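Sulfotransferase (Alicyclobacillus acidocaldarius subsp. acidocaldarius, PDB 3RNL) probably transfers sulfuryl groups from an activated donor to an acceptor, as members of the sulfotransferase family do, and binds magnesium ions. Local coordinates at residues 53-58 against 153-158; 47-52 against 95-100; 185-190 against 294-299; 164-169 against 281-286. All coordinates share one frame; numbering follows the deposited sequence. Where two conformers were deposited one is given.

Interaction 1: residues 53-58 against 153-158; sequences RFTGPG and QHYEPL
G56 CA lies over the centre of one Y155 ring face, 3.5 Å from the centroid and 1° off the ring normal, a CH-pi contact. P57 CD reaches the same ring obliquely, 3.6 Å from Y155 CE1. On the F54 ring, E156 CB covers one face, 4.2 Å from the centroid, while the backbone oxygens H154 O and Y155 O stand at the edge. A side chain at G56 would collide with the Y155 ring. Were Y155 an alanine, G56 CA would probably lose the ring face beneath it and P57 CD its aromatic neighbour.

Two hydrogen bonds tie the loop to the helix end: T55 N to H154 O (3.0 Å, 159°) and T55 OG1 to Q153 O (2.6 Å). OG1 stands between its backbone N and carbonyl carbon (chi1 69°), which turns it to the Q153 carbonyl; both donors approach from above the carbonyl planes. A water joins R53 O to H154 ND1.

H154, with positive phi, belongs to a Schellman motif ending helix 147-152. The E156 carboxylate is paired with R135, and F54 also packs on M62 of helix 60-64. The contact docks the loop before helix 60-64 onto the end of helix 147-152.

Interaction 2: residues 47-52 against 95-100; sequences IPDFPE and FYPGTA
Y96 and D49 make the close part of this contact, with F50 beside them. F50 CE1 comes within 3.5 Å of Y96 CE2, and F50 CD1 hangs over one face of the Y96 ring toward its rim, while F95 CD2 covers the opposite face. The F50 and Y96 planes are inclined at 51°, an oblique pair with centroids 5.2 Å apart. D49 CB adds to this packing at 3.6 Å from Y96 CD1. A serine in place of Y96 would probably open a gap between F50 and F95 and leave D49 CB without its aromatic neighbour.

The packing thins outward. P51 CD only reaches Y96 OH at 4.5 Å, and the exposed P97 ring runs counter to the D49 side chain, its CD 3.8 Å from D49 OD2.

G98 N donates to D49 OD2 (2.9 Å), meeting the oxygen on its syn side but 28° out of the carboxylate plane. D49 chi1, -70°, sets CG beside its backbone N and directs the carboxylate at the type I turn Y96-T99, which leads into helix 99-106. The turn is closed by T99 N on Y96 O; T99 OG1 adds a second donor from the same face, at 2.8 Å. Since D49 OD1 also pairs with R102 of the same helix, a helix start and a positive charge would both tend to keep the acid ionised.

Interaction 3: residues 185-190 against 294-299; sequences VILFEE and IHRDLS. With GOL (glycerol), chain E.
R296 NH2 forms a salt bridge with E190 OE2 at 2.6 Å, but its hydrogen bond is weak, bent to 123°, and the pairing is doubtful because E190 was modelled in two conformers. O1 of a glycerol, probably from the crystallisation liquor, donates to the same E190 OE2, also at 2.6 Å and under the same caution. The contact lies on strand 183-187, an outermost strand of the five-stranded parallel sheet in this P-loop-type sulfotransferase fold, where the strand turns directly into helix 188-193 with L187 at the N-cap position.

I186 spends its backbone bonds on I114 and L116 of the adjoining strand, so V185 O and L187 N face the other way. The glycerol occupies that edge. L187 N donates to glycerol O1 (3.0 Å) almost straight, at 176°; R296 NH1 also donates to O1, and glycerol O3 donates a hydrogen bond to V185 O (2.7 Å). A water adds a second route, donating to V185 O and accepting from R296 NH1 at 3.0 Å. K184 NZ is a further partner of the glycerol.

The packing begins at the guanidinium face against L187 and turns purely apolar at L298 and I294. R296 chi3 (-57°) bends the chain so that the guanidinium lies flat across the L187 side chain. L187 CD1 also meets L298 CD2 at 3.9 Å, and V185 CG2 meets I294 CG2 at 4.1 Å, which joins the strand to the end of helix 273-294, while L298 belongs to the chain beyond it. Over the centre of the R296 guanidinium, 3.5 Å above its plane, stands the single methyl L187 CD1.

Interaction 4: residues 164-169 against 281-286; sequences VGLYAA and AFFAPD
D286 and L166 pass each other obliquely: L166 CD2 lies 3.7 Å from D286 CB, alongside the aliphatic part of the acid, while the carboxylate continues past it to the start of helix 167-178. The D286 torsion explains this reach, for CG stands opposite the backbone N (chi1 -162°) and carries OD2 to A168 N. That hydrogen bond is 3.0 Å long and 167° straight, received on the syn side and 19° out of the carboxylate plane. A168 CB lies close against the same group, 3.4 Å from D286 OD1.

The same L166 methyl, CD2, touches two rings, F283 CD1 at 3.8 Å and F282 CE2 at 4.0 Å, approaching each obliquely. F282 CD2 lies over the centre of the F283 ring, packing the two rings together. F283 CE1 also meets the backbone of G165 at its C atom (3.8 Å).

In the alpha-beta-alpha sandwich of this protein the contact is helix against helix: helix 273-294, kinked around P285, sends an aspartate to an amide in the first turn of helix 167-178. F283 also packs on P119 and V120 of helix 119-132.

Water serves both carboxylate oxygens. One molecule donates to G165 O and D286 OD2; another donates to L166 O and D286 OD1 and accepts from A169 N, its bond to D286 OD1 being 2.6 Å. R289 NH2 forms a salt bridge with that same OD1.

Interactions 1 and 2 adjoin: both use the loop between strand 34-35 and helix 60-64, and P157 and F54 pack against the Y96 hydroxyl, so the 47-58 loop is held at two points. Both are partly buried and mix aromatic packing with bonds to backbone groups at helix ends. Interaction 4 is the buried one, joining helices 167-178 and 273-294 around an aspartate with bound waters; V164 touches F95 and P157 O. Interaction 3, on the opposite side of the chain's centre from interactions 1 and 2, uses the end of helix 273-294, whose middle carries interaction 4, and combines a salt bridge, a water bridge and apolar contacts at an outermost strand, where glycerol is bound.

Interaction 1: residues 53-58 against 153-158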
# COMPACT_ATOMS: atom_id res chain seq x y z
N ARG A 53 -10.01 15.80 -10.12
CA ARG A 53 -8.60 16.12 -9.93
C ARG A 53 -8.28 16.30 -8.45
O ARG A 53 -9.15 16.69 -7.64
CB ARG A 53 -8.18 17.35 -10.76
CG ARG A 53 -8.51 18.68 -10.14
CD ARG A 53 -7.96 19.85 -10.97
NE ARG A 53 -6.50 19.95 -10.95
CZ ARG A 53 -5.82 20.70 -10.08
NH1 ARG A 53 -6.46 21.41 -9.15
NH2 ARG A 53 -4.49 20.73 -10.13
N PHE A 54 -7.03 16.04 -8.09
CA PHE A 54 -6.59 16.22 -6.71
C PHE A 54 -6.13 17.66 -6.56
O PHE A 54 -5.41 18.19 -7.41
CB PHE A 54 -5.44 15.27 -6.37
CG PHE A 54 -5.83 13.82 -6.44
CD1 PHE A 54 -6.68 13.28 -5.49
CD2 PHE A 54 -5.36 13.02 -7.47
CE1 PHE A 54 -7.05 11.93 -5.54
CE2 PHE A 54 -5.72 11.67 -7.54
CZ PHE A 54 -6.56 11.12 -6.58
N THR A 55 -6.66 18.31 -5.53
CA THR A 55 -6.48 19.75 -5.32
C THR A 55 -5.46 20.24 -4.27
O THR A 55 -5.32 21.45 -4.08
CB THR A 55 -7.81 20.36 -4.99
OG1 THR A 55 -8.22 19.90 -3.70
CG2 THR A 55 -8.83 19.90 -6.03
N GLY A 56 -4.81 19.33 -3.56
CA GLY A 56 -3.94 19.75 -2.47
C GLY A 56 -2.58 20.23 -2.93
O GLY A 56 -2.18 20.01 -4.07
N PRO A 57 -1.85 20.91 -2.04
CA PRO A 57 -0.49 21.36 -2.38
C PRO A 57 0.43 20.18 -2.66
O PRO A 57 0.52 19.25 -1.86
CB PRO A 57 -0.04 22.14 -1.13
CG PRO A 57 -1.01 21.85 -0.07
CD PRO A 57 -2.28 21.33 -0.70
N GLY A 58 1.12 20.23 -3.80
CA GLY A 58 2.00 19.15 -4.20
C GLY A 58 1.31 17.87 -4.67
O GLY A 58 1.96 16.84 -4.82
N GLN A 153 -12.59 18.39 -0.22
CA GLN A 153 -11.97 19.23 -1.24
C GLN A 153 -11.16 18.43 -2.27
O GLN A 153 -10.59 19.00 -3.20
CB GLN A 153 -11.08 20.30 -0.61
CG GLN A 153 -11.86 21.35 0.18
CD GLN A 153 -10.97 22.26 1.00
OE1 GLN A 153 -9.76 22.07 1.08
NE2 GLN A 153 -11.57 23.27 1.63
N HIS A 154 -11.16 17.11 -2.11
CA HIS A 154 -10.46 16.19 -3.02
C HIS A 154 -8.94 16.33 -3.03
O HIS A 154 -8.30 16.28 -4.08
CB HIS A 154 -10.99 16.35 -4.45
CG HIS A 154 -12.47 16.15 -4.57
ND1 HIS A 154 -13.24 16.82 -5.51
CD2 HIS A 154 -13.33 15.35 -3.89
CE1 HIS A 154 -14.50 16.45 -5.38
NE2 HIS A 154 -14.58 15.56 -4.41
N TYR A 155 -8.35 16.47 -1.85
CA TYR A 155 -6.91 16.29 -1.72
C TYR A 155 -6.58 14.83 -2.01
O TYR A 155 -7.45 13.97 -1.94
CB TYR A 155 -6.46 16.59 -0.28
CG TYR A 155 -6.24 18.05 0.04
CD1 TYR A 155 -5.16 18.43 0.84
CD2 TYR A 155 -7.09 19.04 -0.44
CE1 TYR A 155 -4.95 19.76 1.17
CE2 TYR A 155 -6.87 20.38 -0.12
CZ TYR A 155 -5.80 20.73 0.68
OH TYR A 155 -5.58 22.06 1.01
N GLU A 156 -5.33 14.55 -2.34
CA GLU A 156 -4.94 13.16 -2.53
C GLU A 156 -4.90 12.39 -1.20
O GLU A 156 -4.85 12.99 -0.11
CB GLU A 156 -3.60 13.06 -3.26
CG GLU A 156 -2.41 13.41 -2.41
CD GLU A 156 -1.29 12.40 -2.60
OE1 GLU A 156 -0.18 12.84 -2.97
OE2 GLU A 156 -1.53 11.19 -2.39
N PRO A 157 -4.98 11.05 -1.26
CA PRO A 157 -5.17 10.26 -0.04
C PRO A 157 -3.97 10.26 0.91
O PRO A 157 -4.15 9.83 2.05
CB PRO A 157 -5.47 8.83 -0.54
CG PRO A 157 -5.70 8.96 -2.00
CD PRO A 157 -5.08 10.23 -2.48
N LEU A 158 -2.80 10.71 0.49
CA LEU A 158 -1.69 10.83 1.44
C LEU A 158 -2.11 11.69 2.63
O LEU A 158 -1.65 11.49 3.76
CB LEU A 158 -0.43 11.40 0.78
CG LEU A 158 0.85 11.42 1.63
CD1 LEU A 158 1.17 10.04 2.22
CD2 LEU A 158 2.02 11.93 0.81
O HOH W 1 -11.70 17.42 -7.91
O HOH W 2 1.14 13.92 -5.57

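Interaction 2: residues 47-52 against 95-100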
# COMPACT_ATOMS: atom_id res chain seq x y z
N ILE A 47 -8.02 4.29 -11.20
CA ILE A 47 -8.38 5.58 -11.82
C ILE A 47 -9.88 5.90 -11.76
O ILE A 47 -10.28 7.02 -11.46
CB ILE A 47 -7.89 5.69 -13.29
CG1 ILE A 47 -6.38 5.45 -13.38
CG2 ILE A 47 -8.28 7.04 -13.90
CD1 ILE A 47 -5.53 6.38 -12.56
N PRO A 48 -10.74 4.91 -12.06
CA PRO A 48 -12.17 5.26 -12.04
C PRO A 48 -12.71 5.70 -10.67
O PRO A 48 -13.80 6.28 -10.62
CB PRO A 48 -12.86 3.98 -12.52
CG PRO A 48 -11.79 3.28 -13.34
CD PRO A 48 -10.52 3.55 -12.58
N ASP A 49 -11.99 5.41 -9.59
CA ASP A 49 -12.42 5.84 -8.25
C ASP A 49 -11.88 7.23 -7.89
O ASP A 49 -12.25 7.78 -6.85
CB ASP A 49 -11.91 4.85 -7.20
CG ASP A 49 -12.61 3.50 -7.27
OD1 ASP A 49 -13.82 3.46 -7.60
OD2 ASP A 49 -11.94 2.48 -6.99
N PHE A 50 -11.00 7.78 -8.73
CA PHE A 50 -10.37 9.07 -8.44
C PHE A 50 -11.41 10.17 -8.57
O PHE A 50 -12.34 10.06 -9.36
CB PHE A 50 -9.28 9.40 -9.46
CG PHE A 50 -7.94 8.75 -9.22
CD1 PHE A 50 -7.79 7.73 -8.29
CD2 PHE A 50 -6.83 9.19 -9.93
CE1 PHE A 50 -6.52 7.14 -8.10
CE2 PHE A 50 -5.58 8.62 -9.75
CZ PHE A 50 -5.42 7.60 -8.83
N PRO A 51 -11.23 11.27 -7.83
CA PRO A 51 -12.01 12.48 -8.13
C PRO A 51 -11.56 13.06 -9.46
O PRO A 51 -10.58 12.59 -10.03
CB PRO A 51 -11.62 13.43 -7.00
CG PRO A 51 -10.23 13.02 -6.62
CD PRO A 51 -10.23 11.50 -6.76
N GLU A 52 -12.23 14.11 -9.94
CA GLU A 52 -11.85 14.68 -11.23
C GLU A 52 -10.41 15.15 -11.21
O GLU A 52 -9.67 14.99 -12.18
CB GLU A 52 -12.77 15.83 -11.63
CG GLU A 52 -12.45 16.38 -13.01
CD GLU A 52 -13.33 17.54 -13.40
OE1 GLU A 52 -13.95 18.16 -12.50
OE2 GLU A 52 -13.41 17.85 -14.61
N PHE A 95 -6.71 1.21 -0.92
CA PHE A 95 -7.66 2.19 -0.42
C PHE A 95 -8.87 2.40 -1.33
O PHE A 95 -10.00 2.51 -0.85
CB PHE A 95 -6.94 3.53 -0.21
CG PHE A 95 -7.86 4.67 0.17
CD1 PHE A 95 -8.38 4.75 1.46
CD2 PHE A 95 -8.20 5.66 -0.75
CE1 PHE A 95 -9.23 5.80 1.82
CE2 PHE A 95 -9.05 6.70 -0.39
CZ PHE A 95 -9.57 6.77 0.89
N TYR A 96 -8.66 2.47 -2.64
CA TYR A 96 -9.76 2.77 -3.56
C TYR A 96 -10.62 1.52 -3.76
O TYR A 96 -10.11 0.47 -4.14
CB TYR A 96 -9.23 3.32 -4.89
CG TYR A 96 -8.80 4.77 -4.75
CD1 TYR A 96 -9.75 5.76 -4.50
CD2 TYR A 96 -7.47 5.13 -4.82
CE1 TYR A 96 -9.37 7.09 -4.35
CE2 TYR A 96 -7.08 6.46 -4.68
CZ TYR A 96 -8.03 7.43 -4.45
OH TYR A 96 -7.66 8.76 -4.29
N PRO A 97 -11.92 1.63 -3.46
CA PRO A 97 -12.76 0.45 -3.20
C PRO A 97 -13.11 -0.39 -4.42
O PRO A 97 -13.51 -1.54 -4.23
CB PRO A 97 -14.02 1.05 -2.56
CG PRO A 97 -14.10 2.41 -3.16
CD PRO A 97 -12.67 2.89 -3.27
N GLY A 98 -12.97 0.14 -5.63
CA GLY A 98 -13.30 -0.63 -6.81
C GLY A 98 -12.10 -1.32 -7.43
O GLY A 98 -12.24 -2.06 -8.42
N THR A 99 -10.93 -1.11 -6.84
CA THR A 99 -9.68 -1.56 -7.45
C THR A 99 -9.58 -3.08 -7.57
O THR A 99 -9.25 -3.59 -8.65
CB THR A 99 -8.47 -1.02 -6.65
OG1 THR A 99 -8.60 0.41 -6.50
CG2 THR A 99 -7.16 -1.33 -7.38
N ALA A 100 -9.87 -3.78 -6.48
CA ALA A 100 -9.72 -5.23 -6.47
C ALA A 100 -10.53 -5.86 -7.60
O ALA A 100 -10.04 -6.72 -8.31
CB ALA A 100 -10.16 -5.82 -5.12

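Interaction 3: residues 185-190 against 294-299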
# COMPACT_ATOMS: atom_id res chain seq x y z
N VAL A 185 -0.89 -11.02 3.60
CA VAL A 185 -0.80 -9.77 4.37
C VAL A 185 0.45 -9.85 5.22
O VAL A 185 0.65 -10.84 5.92
CB VAL A 185 -2.02 -9.62 5.29
CG1 VAL A 185 -1.88 -8.37 6.19
CG2 VAL A 185 -3.29 -9.56 4.45
N ILE A 186 1.29 -8.82 5.16
CA ILE A 186 2.53 -8.76 5.92
C ILE A 186 2.45 -7.60 6.89
O ILE A 186 1.89 -6.56 6.56
CB ILE A 186 3.72 -8.46 5.00
CG1 ILE A 186 3.84 -9.52 3.92
CG2 ILE A 186 5.02 -8.38 5.79
CD1 ILE A 186 4.71 -9.04 2.77
N LEU A 187 3.00 -7.78 8.09
CA LEU A 187 3.07 -6.67 9.05
C LEU A 187 4.41 -5.95 8.96
O LEU A 187 5.47 -6.57 8.91
CB LEU A 187 2.84 -7.16 10.48
CG LEU A 187 1.54 -7.93 10.69
CD1 LEU A 187 1.38 -8.31 12.16
CD2 LEU A 187 0.33 -7.10 10.20
N PHE A 188 4.36 -4.63 8.95
CA PHE A 188 5.57 -3.82 8.84
C PHE A 188 6.59 -4.17 9.92
O PHE A 188 7.80 -4.23 9.68
CB PHE A 188 5.18 -2.34 8.94
CG PHE A 188 6.34 -1.42 9.06
CD1 PHE A 188 7.06 -1.05 7.93
CD2 PHE A 188 6.73 -0.94 10.29
CE1 PHE A 188 8.15 -0.20 8.04
CE2 PHE A 188 7.82 -0.09 10.41
CZ PHE A 188 8.53 0.28 9.28
N GLU A 189 6.09 -4.41 11.12
CA GLU A 189 6.96 -4.68 12.26
C GLU A 189 7.78 -5.99 12.07
O GLU A 189 8.97 -6.06 12.45
CB GLU A 189 6.10 -4.66 13.54
CG GLU A 189 5.37 -3.29 13.81
CD GLU A 189 4.07 -2.98 12.99
OE1 GLU A 189 3.47 -3.90 12.34
OE2 GLU A 189 3.62 -1.79 13.01
N GLU A 190 7.16 -7.00 11.49
CA GLU A 190 7.88 -8.24 11.17
C GLU A 190 8.90 -8.01 10.05
O GLU A 190 10.02 -8.53 10.10
CB GLU A 190 6.91 -9.35 10.76
CG GLU A 190 6.50 -10.23 11.91
CD GLU A 190 5.03 -10.14 12.22
OE1 GLU A 190 4.68 -9.80 13.37
OE2 GLU A 190 4.22 -10.41 11.30
N ILE A 294 -7.81 -11.35 9.12
CA ILE A 294 -6.50 -11.89 8.72
C ILE A 294 -5.97 -13.01 9.61
O ILE A 294 -4.85 -13.48 9.41
CB ILE A 294 -5.43 -10.77 8.56
CG1 ILE A 294 -5.06 -10.17 9.92
CG2 ILE A 294 -5.94 -9.68 7.60
CD1 ILE A 294 -3.88 -9.18 9.84
N HIS A 295 -6.77 -13.41 10.59
CA HIS A 295 -6.43 -14.56 11.44
C HIS A 295 -5.16 -14.39 12.23
O HIS A 295 -4.42 -15.36 12.41
CB HIS A 295 -6.29 -15.83 10.60
CG HIS A 295 -7.51 -16.18 9.82
ND1 HIS A 295 -7.53 -17.19 8.88
CD2 HIS A 295 -8.77 -15.67 9.86
CE1 HIS A 295 -8.75 -17.29 8.37
NE2 HIS A 295 -9.51 -16.38 8.95
N ARG A 296 -4.90 -13.20 12.72
CA ARG A 296 -3.77 -13.04 13.62
C ARG A 296 -4.00 -11.90 14.59
O ARG A 296 -4.80 -11.01 14.34
CB ARG A 296 -2.47 -12.85 12.83
CG ARG A 296 -2.41 -11.57 12.03
CD ARG A 296 -1.17 -11.58 11.14
NE ARG A 296 0.06 -11.74 11.92
CZ ARG A 296 1.28 -11.78 11.40
NH1 ARG A 296 1.45 -11.66 10.08
NH2 ARG A 296 2.34 -11.92 12.18
N ASP A 297 -3.29 -11.96 15.72
CA ASP A 297 -3.45 -10.98 16.78
C ASP A 297 -2.55 -9.76 16.54
O ASP A 297 -1.42 -9.88 16.09
CB ASP A 297 -3.15 -11.63 18.13
CG ASP A 297 -2.91 -10.61 19.21
OD1 ASP A 297 -3.88 -10.27 19.91
OD2 ASP A 297 -1.75 -10.15 19.36
N LEU A 298 -3.16 -8.60 16.73
CA LEU A 298 -2.58 -7.26 16.55
C LEU A 298 -2.11 -6.54 17.81
O LEU A 298 -2.06 -5.31 17.83
CB LEU A 298 -3.40 -6.38 15.59
CG LEU A 298 -3.46 -7.09 14.22
CD1 LEU A 298 -4.42 -6.38 13.27
CD2 LEU A 298 -2.06 -7.22 13.60
N SER A 299 -2.01 -7.26 18.92
CA SER A 299 -1.71 -6.64 20.21
C SER A 299 -0.49 -5.72 20.17
O SER A 299 -0.37 -4.80 20.99
CB SER A 299 -1.58 -7.71 21.31
OG SER A 299 -0.52 -8.61 21.04
C1 GOL E . 4.89 -11.64 8.38
O1 GOL E . 4.13 -10.50 8.74
C2 GOL E . 4.43 -12.25 7.05
O2 GOL E . 5.50 -12.99 6.47
C3 GOL E . 3.22 -13.15 7.30
O3 GOL E . 2.26 -13.04 6.25
O HOH W 3 -0.82 -11.73 8.16

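Interaction 4: residues 164-169 against 281-286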
# COMPACT_ATOMS: atom_id res chain seq x y z
N VAL A 164 -7.18 6.29 5.45
CA VAL A 164 -6.29 5.32 4.83
C VAL A 164 -5.86 4.21 5.81
O VAL A 164 -5.53 3.10 5.40
CB VAL A 164 -5.07 6.04 4.18
CG1 VAL A 164 -3.95 5.07 3.84
CG2 VAL A 164 -5.55 6.80 2.94
N GLY A 165 -5.90 4.52 7.09
CA GLY A 165 -5.54 3.56 8.12
C GLY A 165 -6.68 2.67 8.58
O GLY A 165 -6.45 1.77 9.40
N LEU A 166 -7.90 2.85 8.07
CA LEU A 166 -8.90 1.90 8.54
C LEU A 166 -8.87 0.75 7.54
O LEU A 166 -9.71 0.63 6.64
CB LEU A 166 -10.27 2.59 8.49
CG LEU A 166 -10.48 3.73 9.50
CD1 LEU A 166 -11.68 4.63 9.15
CD2 LEU A 166 -10.66 3.13 10.89
N TYR A 167 -8.08 -0.25 7.90
CA TYR A 167 -7.69 -1.27 6.94
C TYR A 167 -8.75 -2.33 6.75
O TYR A 167 -8.77 -2.99 5.71
CB TYR A 167 -6.42 -1.99 7.38
CG TYR A 167 -5.19 -1.15 7.60
CD1 TYR A 167 -4.75 -0.22 6.65
CD2 TYR A 167 -4.43 -1.32 8.75
CE1 TYR A 167 -3.57 0.53 6.87
CE2 TYR A 167 -3.28 -0.58 8.98
CZ TYR A 167 -2.85 0.34 8.03
OH TYR A 167 -1.70 1.05 8.28
N ALA A 168 -9.57 -2.55 7.77
CA ALA A 168 -10.36 -3.78 7.79
C ALA A 168 -11.21 -3.92 6.54
O ALA A 168 -11.19 -4.96 5.87
CB ALA A 168 -11.23 -3.85 9.04
N ALA A 169 -11.98 -2.89 6.22
CA ALA A 169 -12.86 -3.01 5.05
C ALA A 169 -12.08 -3.10 3.75
O ALA A 169 -12.53 -3.72 2.78
CB ALA A 169 -13.85 -1.83 5.00
N ALA A 281 -7.17 4.61 20.28
CA ALA A 281 -8.57 4.30 20.58
C ALA A 281 -9.44 4.43 19.33
O ALA A 281 -10.38 3.64 19.13
CB ALA A 281 -9.09 5.21 21.71
N PHE A 282 -9.14 5.42 18.50
CA PHE A 282 -9.92 5.63 17.28
C PHE A 282 -9.91 4.41 16.37
O PHE A 282 -10.95 3.99 15.85
CB PHE A 282 -9.41 6.84 16.49
CG PHE A 282 -10.05 6.97 15.13
CD1 PHE A 282 -11.32 7.52 15.01
CD2 PHE A 282 -9.41 6.49 13.99
CE1 PHE A 282 -11.92 7.62 13.76
CE2 PHE A 282 -10.00 6.59 12.75
CZ PHE A 282 -11.27 7.15 12.63
N PHE A 283 -8.72 3.84 16.17
CA PHE A 283 -8.55 2.70 15.27
C PHE A 283 -8.91 1.36 15.91
O PHE A 283 -9.06 0.36 15.21
CB PHE A 283 -7.09 2.62 14.77
CG PHE A 283 -6.71 3.73 13.82
CD1 PHE A 283 -7.29 3.81 12.57
CD2 PHE A 283 -5.76 4.68 14.17
CE1 PHE A 283 -6.93 4.84 11.67
CE2 PHE A 283 -5.40 5.70 13.30
CZ PHE A 283 -5.99 5.77 12.04
N ALA A 284 -9.07 1.34 17.23
CA ALA A 284 -9.21 0.06 17.94
C ALA A 284 -10.33 -0.86 17.44
O ALA A 284 -10.12 -2.06 17.26
CB ALA A 284 -9.32 0.28 19.45
N PRO A 285 -11.53 -0.30 17.20
CA PRO A 285 -12.59 -1.22 16.72
C PRO A 285 -12.25 -1.80 15.34
O PRO A 285 -12.53 -2.98 15.08
CB PRO A 285 -13.83 -0.32 16.66
CG PRO A 285 -13.54 0.80 17.67
CD PRO A 285 -12.05 1.05 17.49
N ASP A 286 -11.65 -0.99 14.48
CA ASP A 286 -11.27 -1.47 13.15
C ASP A 286 -10.16 -2.51 13.25
O ASP A 286 -10.15 -3.50 12.52
CB ASP A 286 -10.83 -0.30 12.26
CG ASP A 286 -10.85 -0.67 10.79
OD1 ASP A 286 -11.96 -0.70 10.20
OD2 ASP A 286 -9.77 -0.92 10.23
O HOH W 4 -7.28 -0.26 11.24
O HOH W 5 -12.44 -0.50 7.70